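Local coordinates for protein DNA polymerase III subunit beta (Helicobacter pylori 26695, PDB 4S3I) that serves as the sliding beta clamp of DNA replication, conferring DNA tethering and processivity on DNA polymerases and other proteins, at residues Val127-Asn132 with Glu186-His191; Glu268-Cys273 with Phe326-Leu331; Leu282-Asn287 with Lys310-Glu315; Thr337-Arg342 with Phe350-Ser355. One frame throughout, in Å; residues are numbered along the deposited sequence.

Interaction 1. Residues Val127-Asn132 with Glu186-His191; sequences VSIEVN and EKISIH
Ser128 and His191 form an antiparallel hydrogen-bonded pair, each backbone N-H donating a hydrogen bond to the other's carbonyl oxygen. The bond from Ser128 N to His191 O is 2.7 Å long, and its return from His191 N to Ser128 O is 3.0 Å, with an N-H...O angle of 162°. His191 O also receives a CA-H...O contact from Val127. On the Ser128 side of the sheet, Ser128 OG rests 3.7 Å from His191 CB, and the imidazole keeps its edge to Ser128 O. The other face is aliphatic: Ile190 lies alongside Val127, CG2 to CG2 at 4.0 Å, and alongside Ile129, its CG1 meeting Ile129 CG2. The latter methyl, anti to the carbonyl carbon of Ile129, also reaches Ile188 CG2. Toward Ser189 and Glu130 the two backbones separate, and a water bridges them, donating to Ser189 O at 2.7 Å and accepting from Glu130 N at 2.9 Å. Phe163 of strand 158-164 packs against Val127, Ile129 and Ile190, while strand 217-221 bonds the far edge of strand 127-131. Strand 190-192, the edge of its sheet within the chain, is thus held by one tight pair, an aliphatic face and a water where direct bonding stops.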
loop_
_atom_site.group_PDB
_atom_site.type_symbol
_atom_site.label_atom_id
_atom_site.label_comp_id
_atom_site.label_asym_id
_atom_site.label_seq_id
_atom_site.Cartn_x
_atom_site.Cartn_y
_atom_site.Cartn_z
ATOM N N VAL A 127 -2.838 -33.887 -22.391
ATOM C CA VAL A 127 -4.173 -33.470 -22.007
ATOM C C VAL A 127 -4.376 -32.025 -22.407
ATOM O O VAL A 127 -3.446 -31.214 -22.345
ATOM C CB VAL A 127 -4.424 -33.665 -20.493
ATOM C CG1 VAL A 127 -3.432 -32.849 -19.681
ATOM C CG2 VAL A 127 -5.857 -33.276 -20.120
ATOM N N SER A 128 -5.581 -31.706 -22.857
ATOM C CA SER A 128 -5.871 -30.335 -23.221
ATOM C C SER A 128 -7.336 -30.039 -22.978
ATOM O O SER A 128 -8.195 -30.909 -23.152
ATOM C CB SER A 128 -5.534 -30.076 -24.684
ATOM O OG SER A 128 -6.569 -30.539 -25.522
ATOM N N ILE A 129 -7.604 -28.808 -22.560
ATOM C CA ILE A 129 -8.958 -28.295 -22.481
ATOM C C ILE A 129 -9.031 -26.876 -23.043
ATOM O O ILE A 129 -8.031 -26.143 -23.074
ATOM C CB ILE A 129 -9.485 -28.299 -21.038
ATOM C CG1 ILE A 129 -8.519 -27.562 -20.109
ATOM C CG2 ILE A 129 -9.706 -29.720 -20.545
ATOM C CD1 ILE A 129 -9.153 -27.223 -18.757
ATOM N N GLU A 130 -10.222 -26.517 -23.504
ATOM C CA GLU A 130 -10.519 -25.168 -23.941
ATOM C C GLU A 130 -11.422 -24.608 -22.861
ATOM O O GLU A 130 -12.409 -25.245 -22.488
ATOM C CB GLU A 130 -11.247 -25.193 -25.291
ATOM C CG GLU A 130 -10.517 -24.475 -26.433
ATOM C CD GLU A 130 -9.271 -25.215 -26.924
ATOM O OE1 GLU A 130 -8.926 -26.268 -26.343
ATOM O OE2 GLU A 130 -8.634 -24.746 -27.896
ATOM N N VAL A 131 -11.074 -23.442 -22.330
ATOM C CA VAL A 131 -11.815 -22.867 -21.221
ATOM C C VAL A 131 -12.525 -21.622 -21.714
ATOM O O VAL A 131 -11.890 -20.600 -21.937
ATOM C CB VAL A 131 -10.863 -22.520 -20.064
ATOM C CG1 VAL A 131 -11.627 -21.859 -18.912
ATOM C CG2 VAL A 131 -10.157 -23.766 -19.576
ATOM N N ASN A 132 -13.839 -21.699 -21.904
ATOM C CA ASN A 132 -14.545 -20.545 -22.451
ATOM C C ASN A 132 -15.436 -19.816 -21.442
ATOM O O ASN A 132 -16.307 -19.033 -21.820
ATOM C CB ASN A 132 -15.325 -20.929 -23.715
ATOM C CG ASN A 132 -14.410 -21.201 -24.908
ATOM O OD1 ASN A 132 -14.511 -22.244 -25.554
ATOM N ND2 ASN A 132 -13.508 -20.263 -25.194
ATOM N N GLU A 186 -17.826 -30.057 -13.745
ATOM C CA GLU A 186 -18.371 -31.081 -14.622
ATOM C C GLU A 186 -18.643 -30.543 -16.017
ATOM O O GLU A 186 -18.599 -29.327 -16.246
ATOM C CB GLU A 186 -19.629 -31.694 -14.004
ATOM C CG GLU A 186 -19.358 -32.410 -12.688
ATOM C CD GLU A 186 -20.482 -33.343 -12.287
ATOM O OE1 GLU A 186 -20.190 -34.423 -11.725
ATOM O OE2 GLU A 186 -21.656 -32.994 -12.532
ATOM N N LYS A 187 -18.922 -31.463 -16.937
ATOM C CA LYS A 187 -19.223 -31.128 -18.327
ATOM C C LYS A 187 -18.114 -30.287 -18.952
ATOM O O LYS A 187 -18.360 -29.264 -19.601
ATOM C CB LYS A 187 -20.598 -30.455 -18.434
ATOM C CG LYS A 187 -21.645 -31.166 -17.581
ATOM C CD LYS A 187 -23.067 -30.945 -18.074
ATOM C CE LYS A 187 -24.037 -31.864 -17.328
ATOM N NZ LYS A 187 -25.457 -31.722 -17.766
ATOM N N ILE A 188 -16.885 -30.737 -18.726
ATOM C CA ILE A 188 -15.711 -30.124 -19.314
ATOM C C ILE A 188 -15.246 -31.039 -20.433
ATOM O O ILE A 188 -15.002 -32.225 -20.197
ATOM C CB ILE A 188 -14.588 -30.020 -18.273
ATOM C CG1 ILE A 188 -15.117 -29.336 -17.017
ATOM C CG2 ILE A 188 -13.386 -29.272 -18.846
ATOM C CD1 ILE A 188 -15.648 -27.939 -17.280
ATOM N N SER A 189 -15.145 -30.507 -21.650
ATOM C CA SER A 189 -14.620 -31.281 -22.761
ATOM C C SER A 189 -13.127 -31.505 -22.540
ATOM O O SER A 189 -12.320 -30.601 -22.751
ATOM C CB SER A 189 -14.859 -30.567 -24.094
ATOM O OG SER A 189 -16.235 -30.487 -24.391
ATOM N N ILE A 190 -12.770 -32.711 -22.105
ATOM C CA ILE A 190 -11.376 -33.050 -21.844
ATOM C C ILE A 190 -10.812 -33.921 -22.950
ATOM O O ILE A 190 -11.356 -34.990 -23.255
ATOM C CB ILE A 190 -11.215 -33.774 -20.490
ATOM C CG1 ILE A 190 -11.634 -32.852 -19.349
ATOM C CG2 ILE A 190 -9.775 -34.265 -20.295
ATOM C CD1 ILE A 190 -11.503 -33.485 -17.960
ATOM N N HIS A 191 -9.724 -33.462 -23.562
ATOM C CA HIS A 191 -8.996 -34.292 -24.513
ATOM C C HIS A 191 -7.720 -34.778 -23.846
ATOM O O HIS A 191 -6.907 -33.978 -23.384
ATOM C CB HIS A 191 -8.686 -33.518 -25.796
ATOM C CG HIS A 191 -9.899 -32.945 -26.448
ATOM N ND1 HIS A 191 -10.613 -33.616 -27.421
ATOM C CD2 HIS A 191 -10.551 -31.773 -26.245
ATOM C CE1 HIS A 191 -11.641 -32.879 -27.796
ATOM N NE2 HIS A 191 -11.629 -31.757 -27.099
HETATM O O HOH W 1 -11.752 -28.732 -24.602
#

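Interaction 2. Residues Glu268-Cys273 with Phe326-Leu331; sequences ESIKLC and FFLEAL
Ile270 and Leu328 carry this helix-to-helix contact, their side chains passing in opposite senses, with Ile270 CG2 3.5 Å from Leu328 CG. Both branches of Leu328 take part: CD2 lies against CG2 and CB of Ile270, whereas CD1 reaches Lys271 CG at 3.7 Å. Lys271 offers only the aliphatic start of its extended chain. The other arm of Ile270 runs toward Phe327, roughly perpendicular to that side chain, and its CD1 comes within 3.3 Å of Phe327 CD1, a close fit at an oblique approach to the ring. Phe327 CG stands roughly anti to the backbone N (chi1 -153°), which turns the ring to this methyl; Leu331 CD1 of its own helix lies at the ring edge. The two segments run nearly antiparallel, 154° between their directions, with axes 10.1 Å apart, a spacing bridged mainly by Ile270 and Leu328. Phe291 of strand 288-293 backs Ile270, and Phe350 and Ile352 of strand 350-354 receive Phe327. Glu268 points away from the contact, and its OE1 forms a salt bridge with Lys85 of the second subunit. Without polar pairing between the segments, the fit of these C-terminal-domain helices depends on the shapes of Ile270, Leu328 and Phe327.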
loop_
_atom_site.group_PDB
_atom_site.type_symbol
_atom_site.label_atom_id
_atom_site.label_comp_id
_atom_site.label_asym_id
_atom_site.label_seq_id
_atom_site.Cartn_x
_atom_site.Cartn_y
_atom_site.Cartn_z
ATOM N N GLU A 268 -19.214 -11.087 9.721
ATOM C CA GLU A 268 -19.188 -9.889 10.551
ATOM C C GLU A 268 -18.944 -10.265 12.020
ATOM O O GLU A 268 -18.163 -9.621 12.728
ATOM C CB GLU A 268 -20.504 -9.129 10.371
ATOM C CG GLU A 268 -20.558 -7.769 11.004
ATOM C CD GLU A 268 -21.939 -7.130 10.864
ATOM O OE1 GLU A 268 -22.131 -6.004 11.380
ATOM O OE2 GLU A 268 -22.832 -7.759 10.244
ATOM N N SER A 269 -19.578 -11.344 12.460
ATOM C CA SER A 269 -19.480 -11.779 13.849
ATOM C C SER A 269 -18.095 -12.346 14.159
ATOM O O SER A 269 -17.527 -12.076 15.222
ATOM C CB SER A 269 -20.574 -12.809 14.150
ATOM O OG SER A 269 -21.855 -12.205 14.064
ATOM N N ILE A 270 -17.562 -13.124 13.222
ATOM C CA ILE A 270 -16.235 -13.718 13.364
ATOM C C ILE A 270 -15.120 -12.666 13.364
ATOM O O ILE A 270 -14.201 -12.723 14.193
ATOM C CB ILE A 270 -16.001 -14.769 12.273
ATOM C CG1 ILE A 270 -16.888 -15.982 12.566
ATOM C CG2 ILE A 270 -14.532 -15.177 12.211
ATOM C CD1 ILE A 270 -17.077 -16.894 11.383
ATOM N N LYS A 271 -15.201 -11.703 12.449
ATOM C CA LYS A 271 -14.249 -10.592 12.454
ATOM C C LYS A 271 -14.288 -9.864 13.784
ATOM O O LYS A 271 -13.254 -9.483 14.337
ATOM C CB LYS A 271 -14.547 -9.610 11.320
ATOM C CG LYS A 271 -14.250 -10.163 9.945
ATOM C CD LYS A 271 -14.699 -9.202 8.849
ATOM C CE LYS A 271 -14.369 -9.770 7.469
ATOM N NZ LYS A 271 -15.040 -9.030 6.351
ATOM N N LEU A 272 -15.499 -9.672 14.292
ATOM C CA LEU A 272 -15.713 -8.955 15.542
ATOM C C LEU A 272 -14.966 -9.619 16.704
ATOM O O LEU A 272 -14.297 -8.945 17.484
ATOM C CB LEU A 272 -17.214 -8.897 15.842
ATOM C CG LEU A 272 -17.638 -8.046 17.026
ATOM C CD1 LEU A 272 -16.885 -6.734 16.943
ATOM C CD2 LEU A 272 -19.139 -7.781 17.019
ATOM N N CYS A 273 -15.079 -10.940 16.828
ATOM C CA CYS A 273 -14.396 -11.640 17.926
ATOM C C CYS A 273 -12.905 -11.760 17.637
ATOM O O CYS A 273 -12.092 -11.853 18.555
ATOM C CB CYS A 273 -15.023 -13.019 18.178
ATOM S SG CYS A 273 -16.729 -12.934 18.790
ATOM N N PHE A 326 -9.478 -19.241 9.148
ATOM C CA PHE A 326 -9.866 -20.305 8.205
ATOM C C PHE A 326 -11.354 -20.204 7.892
ATOM O O PHE A 326 -11.778 -20.314 6.735
ATOM C CB PHE A 326 -9.568 -21.703 8.750
ATOM C CG PHE A 326 -8.104 -21.983 8.982
ATOM C CD1 PHE A 326 -7.125 -21.086 8.569
ATOM C CD2 PHE A 326 -7.714 -23.151 9.616
ATOM C CE1 PHE A 326 -5.779 -21.350 8.794
ATOM C CE2 PHE A 326 -6.371 -23.425 9.841
ATOM C CZ PHE A 326 -5.404 -22.525 9.430
ATOM N N PHE A 327 -12.150 -19.993 8.930
ATOM C CA PHE A 327 -13.591 -19.927 8.751
ATOM C C PHE A 327 -13.916 -18.770 7.820
ATOM O O PHE A 327 -14.723 -18.898 6.898
ATOM C CB PHE A 327 -14.274 -19.729 10.111
ATOM C CG PHE A 327 -15.677 -20.277 10.178
ATOM C CD1 PHE A 327 -16.729 -19.617 9.552
ATOM C CD2 PHE A 327 -15.943 -21.458 10.877
ATOM C CE1 PHE A 327 -18.053 -20.114 9.622
ATOM C CE2 PHE A 327 -17.248 -21.973 10.951
ATOM C CZ PHE A 327 -18.310 -21.293 10.317
ATOM N N LEU A 328 -13.283 -17.625 8.057
ATOM C CA LEU A 328 -13.539 -16.460 7.215
ATOM C C LEU A 328 -13.140 -16.739 5.775
ATOM O O LEU A 328 -13.875 -16.408 4.838
ATOM C CB LEU A 328 -12.788 -15.226 7.728
ATOM C CG LEU A 328 -13.395 -14.535 8.930
ATOM C CD1 LEU A 328 -12.489 -13.399 9.420
ATOM C CD2 LEU A 328 -14.784 -14.009 8.577
ATOM N N GLU A 329 -11.974 -17.349 5.589
ATOM C CA GLU A 329 -11.537 -17.624 4.230
ATOM C C GLU A 329 -12.480 -18.602 3.534
ATOM O O GLU A 329 -12.762 -18.455 2.355
ATOM C CB GLU A 329 -10.068 -18.084 4.198
ATOM C CG GLU A 329 -9.120 -16.961 4.646
ATOM C CD GLU A 329 -7.639 -17.275 4.422
ATOM O OE1 GLU A 329 -6.865 -16.317 4.237
ATOM O OE2 GLU A 329 -7.248 -18.460 4.450
ATOM N N ALA A 330 -12.995 -19.578 4.274
ATOM C CA ALA A 330 -13.954 -20.518 3.674
ATOM C C ALA A 330 -15.219 -19.787 3.220
ATOM O O ALA A 330 -15.791 -20.102 2.174
ATOM C CB ALA A 330 -14.285 -21.642 4.638
ATOM N N LEU A 331 -15.638 -18.781 3.986
ATOM C CA LEU A 331 -16.835 -18.027 3.621
ATOM C C LEU A 331 -16.551 -17.115 2.419
ATOM O O LEU A 331 -17.390 -16.958 1.526
ATOM C CB LEU A 331 -17.343 -17.205 4.813
ATOM C CG LEU A 331 -17.846 -17.995 6.028
ATOM C CD1 LEU A 331 -18.336 -17.029 7.087
ATOM C CD2 LEU A 331 -18.962 -19.007 5.645
#

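Interaction 3. Residues Leu282-Asn287 with Lys310-Glu315; sequences LTLEKN and KGLDIE
Lys286 and Leu312 bring the two backbones together, CA to CA 4.7 Å, where the touching parts run 142° apart and Leu312 N donates to Lys286 O at 2.8 Å. The donor sits in the carbonyl plane on a lone pair, and the N-H...O angle is 165°; Gly311 CA adds a CA-H...O contact of 3.2 Å to the same oxygen. Lys286 CG, anti to the backbone N (chi1 -177°), passes beside Leu312 O at 3.5 Å. Its chain then bends at the far end, where NZ bonds Asn287 OD1 at 2.7 Å, while Asn287 ND2 lies close to Gly311 CA and donates to Ile308 O. Inside, Leu312 CD1 packs 3.6 Å from Glu285 O and meets Leu284 CD2 at 4.1 Å, the two leucine side chains standing nearly perpendicular. Ile314 closes an inverse gamma turn centred on Asp313 and sets CD1 against Leu284 O and CB. The loop between strands 301-307 and 318-323 thus runs roughly antiparallel alongside 284-287, where the chain leads on from strand 279-284. Leu284, Leu312 and Ile314 all reach Phe259 of strand 257-262, Leu341 of strand 338-343 packs on Leu284, and strands 288-293 and 318-323 flank strand 279-284.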
loop_
_atom_site.group_PDB
_atom_site.type_symbol
_atom_site.label_atom_id
_atom_site.label_comp_id
_atom_site.label_asym_id
_atom_site.label_seq_id
_atom_site.Cartn_x
_atom_site.Cartn_y
_atom_site.Cartn_z
ATOM N N LEU A 282 -17.950 -21.201 18.725
ATOM C CA LEU A 282 -19.255 -21.011 18.093
ATOM C C LEU A 282 -20.302 -21.869 18.803
ATOM O O LEU A 282 -20.119 -23.077 18.969
ATOM C CB LEU A 282 -19.193 -21.422 16.619
ATOM C CG LEU A 282 -20.529 -21.542 15.874
ATOM C CD1 LEU A 282 -21.178 -20.166 15.750
ATOM C CD2 LEU A 282 -20.365 -22.189 14.482
ATOM N N THR A 283 -21.398 -21.253 19.221
ATOM C CA THR A 283 -22.463 -22.012 19.863
ATOM C C THR A 283 -23.728 -21.894 19.052
ATOM O O THR A 283 -24.274 -20.801 18.903
ATOM C CB THR A 283 -22.765 -21.518 21.281
ATOM O OG1 THR A 283 -21.596 -21.635 22.108
ATOM C CG2 THR A 283 -23.908 -22.345 21.880
ATOM N N LEU A 284 -24.201 -23.021 18.528
ATOM C CA LEU A 284 -25.437 -23.023 17.754
ATOM C C LEU A 284 -26.620 -23.492 18.605
ATOM O O LEU A 284 -26.551 -24.542 19.255
ATOM C CB LEU A 284 -25.284 -23.900 16.516
ATOM C CG LEU A 284 -24.316 -23.327 15.487
ATOM C CD1 LEU A 284 -24.126 -24.304 14.355
ATOM C CD2 LEU A 284 -24.860 -22.008 14.959
ATOM N N GLU A 285 -27.683 -22.690 18.610
ATOM C CA GLU A 285 -28.944 -23.042 19.262
ATOM C C GLU A 285 -30.020 -22.975 18.213
ATOM O O GLU A 285 -29.738 -22.624 17.061
ATOM C CB GLU A 285 -29.274 -22.068 20.397
ATOM C CG GLU A 285 -28.567 -22.369 21.700
ATOM C CD GLU A 285 -28.718 -21.246 22.726
ATOM O OE1 GLU A 285 -29.428 -20.252 22.436
ATOM O OE2 GLU A 285 -28.116 -21.358 23.818
ATOM N N LYS A 286 -31.259 -23.272 18.600
ATOM C CA LYS A 286 -32.319 -23.365 17.603
ATOM C C LYS A 286 -32.540 -22.056 16.850
ATOM O O LYS A 286 -32.701 -22.053 15.627
ATOM C CB LYS A 286 -33.631 -23.863 18.210
ATOM C CG LYS A 286 -34.723 -24.019 17.158
ATOM C CD LYS A 286 -36.003 -24.619 17.713
ATOM C CE LYS A 286 -37.172 -24.301 16.793
ATOM N NZ LYS A 286 -37.303 -22.829 16.575
ATOM N N ASN A 287 -32.524 -20.941 17.568
ATOM C CA ASN A 287 -32.751 -19.653 16.918
ATOM C C ASN A 287 -31.672 -18.631 17.232
ATOM O O ASN A 287 -31.923 -17.431 17.176
ATOM C CB ASN A 287 -34.121 -19.076 17.294
ATOM C CG ASN A 287 -35.261 -19.906 16.761
ATOM O OD1 ASN A 287 -35.820 -20.730 17.486
ATOM N ND2 ASN A 287 -35.612 -19.703 15.481
ATOM N N LYS A 310 -34.982 -18.833 10.858
ATOM C CA LYS A 310 -35.422 -20.162 10.415
ATOM C C LYS A 310 -34.744 -21.226 11.268
ATOM O O LYS A 310 -33.605 -21.626 10.996
ATOM C CB LYS A 310 -35.106 -20.384 8.939
ATOM C CG LYS A 310 -35.758 -21.621 8.316
ATOM C CD LYS A 310 -35.691 -21.541 6.795
ATOM C CE LYS A 310 -36.535 -22.620 6.128
ATOM N NZ LYS A 310 -36.130 -23.991 6.553
ATOM N N GLY A 311 -35.461 -21.686 12.293
ATOM C CA GLY A 311 -34.912 -22.545 13.334
ATOM C C GLY A 311 -34.047 -23.693 12.862
ATOM O O GLY A 311 -34.386 -24.392 11.906
ATOM N N LEU A 312 -32.917 -23.885 13.535
ATOM C CA LEU A 312 -32.036 -24.995 13.219
ATOM C C LEU A 312 -32.583 -26.288 13.845
ATOM O O LEU A 312 -33.171 -26.253 14.930
ATOM C CB LEU A 312 -30.628 -24.705 13.744
ATOM C CG LEU A 312 -29.957 -23.420 13.248
ATOM C CD1 LEU A 312 -28.523 -23.338 13.776
ATOM C CD2 LEU A 312 -29.980 -23.339 11.714
ATOM N N ASP A 313 -32.391 -27.422 13.174
ATOM C CA ASP A 313 -32.760 -28.713 13.765
ATOM C C ASP A 313 -31.780 -29.076 14.885
ATOM O O ASP A 313 -30.871 -29.889 14.707
ATOM C CB ASP A 313 -32.821 -29.817 12.703
ATOM C CG ASP A 313 -33.217 -31.172 13.283
ATOM O OD1 ASP A 313 -32.747 -32.207 12.754
ATOM O OD2 ASP A 313 -33.995 -31.201 14.266
ATOM N N ILE A 314 -31.991 -28.458 16.042
ATOM C CA ILE A 314 -31.097 -28.561 17.191
ATOM C C ILE A 314 -31.958 -28.663 18.452
ATOM O O ILE A 314 -32.780 -27.782 18.720
ATOM C CB ILE A 314 -30.193 -27.304 17.289
ATOM C CG1 ILE A 314 -29.093 -27.351 16.227
ATOM C CG2 ILE A 314 -29.603 -27.150 18.689
ATOM C CD1 ILE A 314 -27.684 -27.198 16.777
ATOM N N GLU A 315 -31.789 -29.737 19.215
ATOM C CA GLU A 315 -32.600 -29.930 20.411
ATOM C C GLU A 315 -31.829 -29.528 21.660
ATOM O O GLU A 315 -32.346 -29.603 22.774
ATOM C CB GLU A 315 -33.093 -31.377 20.515
ATOM C CG GLU A 315 -34.612 -31.517 20.451
ATOM C CD GLU A 315 -35.325 -30.785 21.584
ATOM O OE1 GLU A 315 -35.862 -29.682 21.339
ATOM O OE2 GLU A 315 -35.353 -31.318 22.717
#

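Interaction 4. Residues Thr337-Arg342 with Phe350-Ser355; sequences TQFVLR and FLIQES
Arg342 grips Gln353 side-on, NE and NH2 both donating to the one oxygen OE1, each at 2.6 Å; both bonds are bent, as two N-H groups converge on one atom. OE1 lies in the guanidinium plane, but the amide is turned 82° against it: NH2 approaches within the carbonyl plane, whereas NE comes from 44° above it. Gln353 CG sits between backbone N and carbonyl carbon (chi1 70°), and the extended chain beyond carries the amide across to the arginine. Val340 CG1 covers one guanidinium face, 3.7 Å above its centre. NH1 of Arg342 and NE2 of Gln353 each have a partner as well, Ser258 OG and Ser368 OG. Across the hairpin, backbone groups pair Val340 with Gln353 (Val340 N to Gln353 O 2.9 Å, almost straight) and Arg342 with Leu351; Ser355 N makes only a weak bond to Gln338 O. Intervening residues bond outward, Phe339 and Leu341 to Leu261 and Phe259, Phe350 and Ile352 to Met371 and Thr369. On the apolar face, packed by helix 324-332, Leu341 CD1 meets Phe350 CD1 at 3.4 Å and Phe339 CD2 meets Ile352 CG2 at 4.1 Å. The other face is mixed: Val340 and Leu351 border the Arg342-Gln353 link, where a probably charged arginine would polarise the carbonyl of a buried glutamine.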
loop_
_atom_site.group_PDB
_atom_site.type_symbol
_atom_site.label_atom_id
_atom_site.label_comp_id
_atom_site.label_asym_id
_atom_site.label_seq_id
_atom_site.Cartn_x
_atom_site.Cartn_y
_atom_site.Cartn_z
ATOM N N THR A 337 -25.514 -16.132 -0.675
ATOM C CA THR A 337 -25.761 -15.291 0.504
ATOM C C THR A 337 -25.845 -16.116 1.777
ATOM O O THR A 337 -25.723 -15.591 2.878
ATOM C CB THR A 337 -27.048 -14.499 0.353
ATOM O OG1 THR A 337 -28.152 -15.405 0.440
ATOM C CG2 THR A 337 -27.074 -13.784 -1.008
ATOM N N GLN A 338 -26.094 -17.412 1.619
ATOM C CA GLN A 338 -26.149 -18.331 2.748
ATOM C C GLN A 338 -25.129 -19.421 2.556
ATOM O O GLN A 338 -24.680 -19.658 1.435
ATOM C CB GLN A 338 -27.553 -18.942 2.874
ATOM C CG GLN A 338 -28.645 -17.920 3.092
ATOM C CD GLN A 338 -30.007 -18.566 3.311
ATOM O OE1 GLN A 338 -30.605 -19.119 2.380
ATOM N NE2 GLN A 338 -30.490 -18.528 4.554
ATOM N N PHE A 339 -24.761 -20.088 3.637
ATOM C CA PHE A 339 -23.844 -21.199 3.535
ATOM C C PHE A 339 -24.358 -22.369 4.360
ATOM O O PHE A 339 -25.220 -22.212 5.237
ATOM C CB PHE A 339 -22.413 -20.816 3.967
ATOM C CG PHE A 339 -22.245 -20.586 5.458
ATOM C CD1 PHE A 339 -22.581 -19.357 6.028
ATOM C CD2 PHE A 339 -21.708 -21.578 6.275
ATOM C CE1 PHE A 339 -22.421 -19.130 7.399
ATOM C CE2 PHE A 339 -21.538 -21.364 7.638
ATOM C CZ PHE A 339 -21.894 -20.124 8.209
ATOM N N VAL A 340 -23.823 -23.544 4.071
ATOM C CA VAL A 340 -24.160 -24.722 4.832
ATOM C C VAL A 340 -22.950 -25.172 5.599
ATOM O O VAL A 340 -21.853 -25.327 5.037
ATOM C CB VAL A 340 -24.681 -25.839 3.931
ATOM C CG1 VAL A 340 -24.911 -27.110 4.749
ATOM C CG2 VAL A 340 -25.959 -25.389 3.243
ATOM N N LEU A 341 -23.146 -25.358 6.895
ATOM C CA LEU A 341 -22.106 -25.872 7.762
ATOM C C LEU A 341 -22.472 -27.315 8.092
ATOM O O LEU A 341 -23.509 -27.561 8.720
ATOM C CB LEU A 341 -22.051 -25.038 9.047
ATOM C CG LEU A 341 -21.191 -25.606 10.170
ATOM C CD1 LEU A 341 -19.750 -25.600 9.746
ATOM C CD2 LEU A 341 -21.362 -24.791 11.462
ATOM N N ARG A 342 -21.649 -28.269 7.662
ATOM C CA ARG A 342 -21.917 -29.683 7.932
ATOM C C ARG A 342 -20.952 -30.227 8.973
ATOM O O ARG A 342 -19.730 -30.113 8.830
ATOM C CB ARG A 342 -21.816 -30.528 6.650
ATOM C CG ARG A 342 -22.650 -30.038 5.491
ATOM C CD ARG A 342 -22.753 -31.100 4.392
ATOM N NE ARG A 342 -23.279 -30.533 3.151
ATOM C CZ ARG A 342 -24.575 -30.350 2.899
ATOM N NH1 ARG A 342 -25.489 -30.701 3.799
ATOM N NH2 ARG A 342 -24.961 -29.816 1.746
ATOM N N PHE A 350 -15.141 -30.449 9.897
ATOM C CA PHE A 350 -16.432 -29.992 9.411
ATOM C C PHE A 350 -16.293 -29.298 8.069
ATOM O O PHE A 350 -15.200 -28.883 7.683
ATOM C CB PHE A 350 -17.096 -29.052 10.417
ATOM C CG PHE A 350 -16.298 -27.809 10.716
ATOM C CD1 PHE A 350 -16.516 -26.628 10.008
ATOM C CD2 PHE A 350 -15.345 -27.816 11.722
ATOM C CE1 PHE A 350 -15.786 -25.465 10.311
ATOM C CE2 PHE A 350 -14.611 -26.670 12.028
ATOM C CZ PHE A 350 -14.834 -25.496 11.319
ATOM N N LEU A 351 -17.414 -29.144 7.378
ATOM C CA LEU A 351 -17.403 -28.696 5.999
ATOM C C LEU A 351 -18.157 -27.388 5.874
ATOM O O LEU A 351 -19.199 -27.203 6.509
ATOM C CB LEU A 351 -18.055 -29.762 5.101
ATOM C CG LEU A 351 -17.907 -29.605 3.581
ATOM C CD1 LEU A 351 -16.497 -29.992 3.157
ATOM C CD2 LEU A 351 -18.944 -30.410 2.805
ATOM N N ILE A 352 -17.635 -26.481 5.052
ATOM C CA ILE A 352 -18.353 -25.254 4.704
ATOM C C ILE A 352 -18.540 -25.226 3.202
ATOM O O ILE A 352 -17.584 -25.431 2.459
ATOM C CB ILE A 352 -17.576 -23.995 5.184
ATOM C CG1 ILE A 352 -17.644 -23.889 6.710
ATOM C CG2 ILE A 352 -18.138 -22.715 4.553
ATOM C CD1 ILE A 352 -16.727 -22.833 7.297
ATOM N N GLN A 353 -19.767 -24.999 2.742
ATOM C CA GLN A 353 -20.011 -24.948 1.305
ATOM C C GLN A 353 -21.196 -24.054 0.988
ATOM O O GLN A 353 -21.914 -23.624 1.901
ATOM C CB GLN A 353 -20.197 -26.362 0.726
ATOM C CG GLN A 353 -21.476 -27.050 1.137
ATOM C CD GLN A 353 -21.524 -28.519 0.712
ATOM O OE1 GLN A 353 -22.494 -29.216 0.997
ATOM N NE2 GLN A 353 -20.473 -28.989 0.034
ATOM N N GLU A 354 -21.391 -23.756 -0.294
ATOM C CA GLU A 354 -22.477 -22.885 -0.689
ATOM C C GLU A 354 -23.801 -23.555 -0.364
ATOM O O GLU A 354 -23.894 -24.784 -0.271
ATOM C CB GLU A 354 -22.429 -22.568 -2.198
ATOM C CG GLU A 354 -21.191 -21.816 -2.664
ATOM C CD GLU A 354 -21.325 -21.244 -4.076
ATOM O OE1 GLU A 354 -22.340 -21.517 -4.755
ATOM O OE2 GLU A 354 -20.417 -20.500 -4.506
ATOM N N SER A 355 -24.831 -22.740 -0.201
ATOM C CA SER A 355 -26.185 -23.248 -0.184
ATOM C C SER A 355 -26.428 -23.753 -1.606
ATOM O O SER A 355 -25.926 -23.149 -2.572
ATOM C CB SER A 355 -27.147 -22.107 0.173
ATOM O OG SER A 355 -28.480 -22.559 0.263
#

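From the N terminus, interaction 1 comes first, closing a loop of 53 residues in the central domain and joining two strands at the end of a sheet. It is complete before the others open, all three in the C-terminal domain, and its nearest atoms stay about 13 Å from interaction 4. Interaction 2 pairs helices 263-273 and 324-332 over 52 intervening residues; nested inside that loop, interaction 3 ties strand 279-284 to the later loop 310-315. Interaction 4 follows in series as a short hairpin. Leu331 of helix 324-332 packs on its Phe339, and Leu282 and Leu284 on its Leu341, so interaction 4 joins interactions 2 and 3, which do not touch directly.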